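Local coordinates for phenol hydroxylase component phN (Pseudomonas stutzeri, PDB 3U52), which probably hydroxylates phenol and related aromatic compounds at a carboxylate-bridged diiron centre, as the oxygenase subunit of a bacterial multicomponent monooxygenase, at residues S231-A234 with R235-T238; Q132-A135 with I136-R140. One frame throughout, in Å; residues are numbered along the deposited sequence.

Contact 1. Residues S231-A234 with R235-T238. With FE (Fe (III) ion), chain H.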
ATOM      1  N   SER A 231      -8.150 -10.328  10.761  1.00 25.38           N
ATOM      2  CA  SER A 231      -7.531 -11.641  10.911  1.00 26.18           C
ATOM      3  C   SER A 231      -6.906 -11.831  12.300  1.00 26.38           C
ATOM      4  O   SER A 231      -6.893 -12.928  12.824  1.00 26.94           O
ATOM      5  CB  SER A 231      -6.520 -11.935   9.795  1.00 27.23           C
ATOM      6  OG  SER A 231      -5.474 -10.984   9.789  1.00 30.06           O
ATOM      7  N   ASP A 232      -6.399 -10.754  12.900  1.00 25.58           N
ATOM      8  CA  ASP A 232      -5.834 -10.829  14.233  1.00 25.82           C
ATOM      9  C   ASP A 232      -6.964 -11.182  15.194  1.00 26.08           C
ATOM     10  O   ASP A 232      -6.821 -12.100  15.977  1.00 25.33           O
ATOM     11  CB  ASP A 232      -5.226  -9.488  14.692  1.00 25.59           C
ATOM     12  CG  ASP A 232      -3.986  -9.061  13.902  1.00 25.73           C
ATOM     13  OD1 ASP A 232      -3.338  -9.868  13.219  1.00 26.18           O
ATOM     14  OD2 ASP A 232      -3.636  -7.867  14.008  1.00 29.25           O
ATOM     15  N   GLU A 233      -8.084 -10.464  15.118  1.00 26.15           N
ATOM     16  CA  GLU A 233      -9.184 -10.638  16.084  1.00 27.41           C
ATOM     17  C   GLU A 233      -9.859 -11.960  15.975  1.00 26.99           C
ATOM     18  O   GLU A 233     -10.377 -12.432  16.977  1.00 28.33           O
ATOM     19  CB  GLU A 233     -10.259  -9.531  16.003  1.00 27.59           C
ATOM     20  CG  GLU A 233      -9.726  -8.144  16.361  1.00 31.66           C
ATOM     21  CD  GLU A 233      -8.872  -8.102  17.643  1.00 36.10           C
ATOM     22  OE1 GLU A 233      -7.784  -7.521  17.580  1.00 39.40           O
ATOM     23  OE2 GLU A 233      -9.239  -8.626  18.717  1.00 35.73           O
ATOM     24  N   ALA A 234      -9.868 -12.550  14.781  1.00 27.22           N
ATOM     25  CA  ALA A 234     -10.304 -13.927  14.621  1.00 26.77           C
ATOM     26  C   ALA A 234      -9.508 -14.888  15.515  1.00 26.05           C
ATOM     27  O   ALA A 234     -10.088 -15.798  16.106  1.00 27.19           O
ATOM     28  CB  ALA A 234     -10.212 -14.371  13.158  1.00 27.13           C
ATOM     29  N   ARG A 235      -8.190 -14.726  15.599  1.00 24.17           N
ATOM     30  CA  ARG A 235      -7.414 -15.560  16.504  1.00 22.93           C
ATOM     31  C   ARG A 235      -7.761 -15.222  17.976  1.00 22.53           C
ATOM     32  O   ARG A 235      -7.777 -16.096  18.854  1.00 20.98           O
ATOM     33  CB  ARG A 235      -5.921 -15.324  16.278  1.00 23.25           C
ATOM     34  CG  ARG A 235      -5.403 -15.798  14.926  1.00 23.70           C
ATOM     35  CD  ARG A 235      -3.884 -15.882  14.978  1.00 22.80           C
ATOM     36  NE  ARG A 235      -3.247 -14.571  15.203  1.00 21.25           N
ATOM     37  CZ  ARG A 235      -3.006 -13.697  14.223  1.00 22.29           C
ATOM     38  NH1 ARG A 235      -3.325 -13.990  12.966  1.00 21.34           N
ATOM     39  NH2 ARG A 235      -2.428 -12.539  14.472  1.00 20.74           N
ATOM     40  N   HIS A 236      -7.939 -13.935  18.254  1.00 20.66           N
ATOM     41  CA  HIS A 236      -8.145 -13.494  19.647  1.00 21.24           C
ATOM     42  C   HIS A 236      -9.493 -14.004  20.176  1.00 21.67           C
ATOM     43  O   HIS A 236      -9.583 -14.427  21.330  1.00 21.59           O
ATOM     44  CB  HIS A 236      -8.008 -11.971  19.780  1.00 19.60           C
ATOM     45  CG  HIS A 236      -6.656 -11.476  19.362  1.00 19.54           C
ATOM     46  ND1 HIS A 236      -6.343 -10.138  19.289  1.00 18.98           N
ATOM     47  CD2 HIS A 236      -5.549 -12.143  18.957  1.00 16.55           C
ATOM     48  CE1 HIS A 236      -5.087 -10.003  18.889  1.00 19.65           C
ATOM     49  NE2 HIS A 236      -4.595 -11.201  18.651  1.00 17.56           N
ATOM     50  N   MET A 237     -10.518 -13.986  19.333  1.00 20.96           N
ATOM     51  CA  MET A 237     -11.818 -14.556  19.714  1.00 22.71           C
ATOM     52  C   MET A 237     -11.757 -16.058  19.958  1.00 21.97           C
ATOM     53  O   MET A 237     -12.404 -16.546  20.870  1.00 22.63           O
ATOM     54  CB  MET A 237     -12.892 -14.293  18.644  1.00 23.24           C
ATOM     55  CG  MET A 237     -13.123 -12.834  18.396  1.00 30.50           C
ATOM     56  SD  MET A 237     -14.347 -12.576  17.079  1.00 43.82           S
ATOM     57  CE  MET A 237     -15.869 -12.795  18.016  1.00 44.06           C
ATOM     58  N   THR A 238     -11.012 -16.788  19.127  1.00 22.19           N
ATOM     59  CA  THR A 238     -10.869 -18.214  19.313  1.00 22.37           C
ATOM     60  C   THR A 238     -10.113 -18.565  20.589  1.00 21.76           C
ATOM     61  O   THR A 238     -10.468 -19.543  21.293  1.00 20.65           O
ATOM     62  CB  THR A 238     -10.213 -18.913  18.100  1.00 22.98           C
ATOM     63  OG1 THR A 238     -10.787 -18.411  16.881  1.00 23.35           O
ATOM     64  CG2 THR A 238     -10.503 -20.402  18.209  1.00 25.12           C
TER
HETATM   65 FE    FE H 513      -7.679  -8.322  19.986  1.00 34.65          FE

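Contact 2. Residues Q132-A135 with I136-R140. With FE (Fe (III) ion), chain G.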
ATOM      1  N   GLN A 132       1.403 -15.413  24.025  1.00 17.33           N
ATOM      2  CA  GLN A 132       2.505 -14.607  23.508  1.00 19.03           C
ATOM      3  C   GLN A 132       2.190 -14.069  22.111  1.00 18.42           C
ATOM      4  O   GLN A 132       2.617 -12.985  21.758  1.00 19.30           O
ATOM      5  CB  GLN A 132       3.765 -15.427  23.421  1.00 19.63           C
ATOM      6  CG  GLN A 132       4.394 -15.761  24.791  1.00 22.44           C
ATOM      7  CD  GLN A 132       5.618 -16.659  24.616  1.00 26.89           C
ATOM      8  OE1 GLN A 132       6.123 -16.843  23.494  1.00 31.54           O
ATOM      9  NE2 GLN A 132       6.052 -17.271  25.702  1.00 26.88           N
ATOM     10  N   MET A 133       1.541 -14.856  21.275  1.00 19.98           N
ATOM     11  CA  MET A 133       1.185 -14.359  19.937  1.00 20.53           C
ATOM     12  C   MET A 133       0.146 -13.245  20.065  1.00 19.79           C
ATOM     13  O   MET A 133       0.242 -12.241  19.355  1.00 18.93           O
ATOM     14  CB  MET A 133       0.674 -15.458  19.070  1.00 22.54           C
ATOM     15  CG  MET A 133       1.056 -15.184  17.615  1.00 30.65           C
ATOM     16  SD  MET A 133       0.554 -16.571  16.512  1.00 41.43           S
ATOM     17  CE  MET A 133       2.014 -17.621  16.763  1.00 39.70           C
ATOM     18  N   GLN A 134      -0.783 -13.380  21.032  1.00 17.86           N
ATOM     19  CA  GLN A 134      -1.707 -12.297  21.332  1.00 17.77           C
ATOM     20  C   GLN A 134      -0.959 -11.031  21.827  1.00 17.11           C
ATOM     21  O   GLN A 134      -1.193  -9.927  21.340  1.00 13.79           O
ATOM     22  CB  GLN A 134      -2.802 -12.741  22.319  1.00 19.31           C
ATOM     23  CG  GLN A 134      -3.642 -11.588  22.746  1.00 20.74           C
ATOM     24  CD  GLN A 134      -5.107 -11.808  22.577  1.00 24.71           C
ATOM     25  OE1 GLN A 134      -5.575 -12.937  22.402  1.00 24.70           O
ATOM     26  NE2 GLN A 134      -5.865 -10.704  22.617  1.00 25.82           N
ATOM     27  N   ALA A 135       0.002 -11.205  22.726  1.00 15.68           N
ATOM     28  CA  ALA A 135       0.800 -10.063  23.185  1.00 15.99           C
ATOM     29  C   ALA A 135       1.441  -9.265  22.039  1.00 16.68           C
ATOM     30  O   ALA A 135       1.363  -8.017  22.001  1.00 16.87           O
ATOM     31  CB  ALA A 135       1.895 -10.547  24.163  1.00 16.42           C
ATOM     32  N   ILE A 136       2.095  -9.951  21.113  1.00 16.10           N
ATOM     33  CA  ILE A 136       2.782  -9.192  20.056  1.00 17.89           C
ATOM     34  C   ILE A 136       1.741  -8.595  19.051  1.00 17.77           C
ATOM     35  O   ILE A 136       1.978  -7.542  18.472  1.00 17.93           O
ATOM     36  CB  ILE A 136       3.915 -10.012  19.397  1.00 17.36           C
ATOM     37  CG1 ILE A 136       4.825  -9.105  18.565  1.00 20.76           C
ATOM     38  CG2 ILE A 136       3.284 -11.099  18.559  1.00 12.81           C
ATOM     39  CD1 ILE A 136       6.070  -9.832  17.958  1.00 24.04           C
ATOM     40  N   ASP A 137       0.581  -9.231  18.859  1.00 18.56           N
ATOM     41  CA  ASP A 137      -0.511  -8.557  18.114  1.00 18.47           C
ATOM     42  C   ASP A 137      -0.996  -7.272  18.779  1.00 18.65           C
ATOM     43  O   ASP A 137      -1.338  -6.293  18.094  1.00 18.53           O
ATOM     44  CB  ASP A 137      -1.742  -9.475  17.933  1.00 18.95           C
ATOM     45  CG  ASP A 137      -1.480 -10.722  17.118  1.00 21.17           C
ATOM     46  OD1 ASP A 137      -0.505 -10.859  16.326  1.00 25.87           O
ATOM     47  OD2 ASP A 137      -2.306 -11.648  17.303  1.00 27.15           O
ATOM     48  N   GLU A 138      -1.119  -7.257  20.111  1.00 17.63           N
ATOM     49  CA  GLU A 138      -1.556  -6.029  20.811  1.00 17.75           C
ATOM     50  C   GLU A 138      -0.500  -4.929  20.707  1.00 17.39           C
ATOM     51  O   GLU A 138      -0.849  -3.752  20.605  1.00 18.22           O
ATOM     52  CB  GLU A 138      -1.856  -6.293  22.280  1.00 17.59           C
ATOM     53  CG  GLU A 138      -2.819  -7.458  22.447  1.00 18.07           C
ATOM     54  CD  GLU A 138      -4.239  -7.104  21.968  1.00 25.43           C
ATOM     55  OE1 GLU A 138      -5.120  -7.959  22.071  1.00 29.88           O
ATOM     56  OE2 GLU A 138      -4.473  -5.967  21.483  1.00 28.16           O
ATOM     57  N   LEU A 139       0.774  -5.301  20.761  1.00 16.33           N
ATOM     58  CA  LEU A 139       1.823  -4.355  20.471  1.00 17.11           C
ATOM     59  C   LEU A 139       1.611  -3.761  19.070  1.00 17.82           C
ATOM     60  O   LEU A 139       1.745  -2.565  18.833  1.00 17.31           O
ATOM     61  CB  LEU A 139       3.181  -5.069  20.488  1.00 17.43           C
ATOM     62  CG  LEU A 139       4.358  -4.080  20.304  1.00 18.53           C
ATOM     63  CD1 LEU A 139       4.333  -2.862  21.323  1.00 18.73           C
ATOM     64  CD2 LEU A 139       5.737  -4.839  20.338  1.00 20.14           C
ATOM     65  N   ARG A 140       1.335  -4.618  18.117  1.00 17.32           N
ATOM     66  CA  ARG A 140       1.087  -4.126  16.773  1.00 18.21           C
ATOM     67  C   ARG A 140      -0.056  -3.138  16.772  1.00 17.09           C
ATOM     68  O   ARG A 140       0.026  -2.099  16.141  1.00 17.31           O
ATOM     69  CB  ARG A 140       0.728  -5.277  15.853  1.00 17.66           C
ATOM     70  CG  ARG A 140       0.383  -4.753  14.445  1.00 23.41           C
ATOM     71  CD  ARG A 140       0.191  -5.837  13.491  1.00 30.12           C
ATOM     72  NE  ARG A 140      -1.187  -5.968  13.221  1.00 38.25           N
ATOM     73  CZ  ARG A 140      -1.736  -5.691  12.055  1.00 41.63           C
ATOM     74  NH1 ARG A 140      -0.995  -5.278  11.030  1.00 43.60           N
ATOM     75  NH2 ARG A 140      -3.036  -5.835  11.924  1.00 42.64           N
TER
HETATM   76 FE    FE G 512      -6.024  -5.298  20.127  1.00 33.41          FE

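Contact 1. Residues S231-A234 with R235-T238
Glu233 and His236, one helical turn apart on helix 220-250, meet through the iron they share. Their flat groups stand almost perpendicular, carboxylate and imidazole planes 85° apart. Both carboxylate oxygens face the metal, Glu233 OE2 at 2.0 Å from FE and Glu233 OE1 at 2.5 Å, an unequal bidentate grip. The bend at chi2 (-47°) of Glu233 brings this end back toward the histidine. His236 ND1 binds the same ion at 2.4 Å, and Glu199 completes the protein ligands. Over one face of the imidazole, near its rim, sits Asp232 O, the acceptor of the backbone bond from His236 N.

Asp232 and Arg235 lie side by side, pointing the same way, and their polar ends reach helix 125-155. Their salt bridge, Asp232 OD1 to Arg235 NH2 at 3.1 Å, is weak as a hydrogen bond, and the planes of the two groups are 60° apart. Each has a further partner there: Asp137 for Arg235 NH2, His141 and Arg140 for Asp232 OD2. Asp137 also probably accepts a hydrogen bond from His236 NE2. Held at both nitrogens, the imidazole has its rotation fixed, and the carboxylate behind it probably makes ND1 a more electron-rich iron ligand.

Contact 2. Residues Q132-A135 with I136-R140
Gln134 reaches along helix 125-155 to Glu138, four residues on, and the polar ends of the two side chains meet. In this side-chain hydrogen bond Gln134 NE2 donates to Glu138 OE1 at 2.9 Å, with an N-H...O angle of 147°. The acceptor uses its anti lone pair, and the amide and carboxylate planes are nearly coplanar, 27° apart. Gln134 gets there with CG trans to its own N (chi1 173°) and a bend at chi2. An alanine at Gln134 is likely to leave OE1 without this donor and the carboxylate freer to turn.

Metal coordination falls to the other oxygen: Glu138 OE2 binds FE at 2.2 Å, whereas OE1 stays 3.4 Å from that ion, a monodentate ligation. Glu108 and His141 are further ligands of this iron.

The backbone bonds are regular i to i+4 links, among them Glu138 N to Gln134 O at 2.9 Å, which ties the same two residues a second time. The Ile136 CG2 methyl lies against the backbone carbonyl, 3.3 Å from Met133 O.

The chemistry divides the work of the carboxylate between its oxygens. One holds the metal; the other takes the amide N-H and is hydrogen-bonded to a glycerol probably from the crystallisation liquor, so Gln134 acts as a second-shell residue, probably steadying the carboxylate and tempering its charge.

From the N terminus, contact 2 comes first, on helix 125-155; contact 1 follows on helix 220-250, after helix 187-216. Each is a turn within one helix and closes no long loop, so the two stand in series, neither nesting nor crossing. In space their centres are 11 Å apart and their side chains touch. Asp137 of contact 2 ties the two helices through the histidine and arginine of contact 1. Contact 1 supplies Glu233 and His236 to one iron, contact 2 Glu138 to the other, each iron being held by a pair of helices. With Glu108, Glu199 and His141 they make up the protein ligands of the two irons, in a four-helix diiron site characteristic of this hydroxylase family.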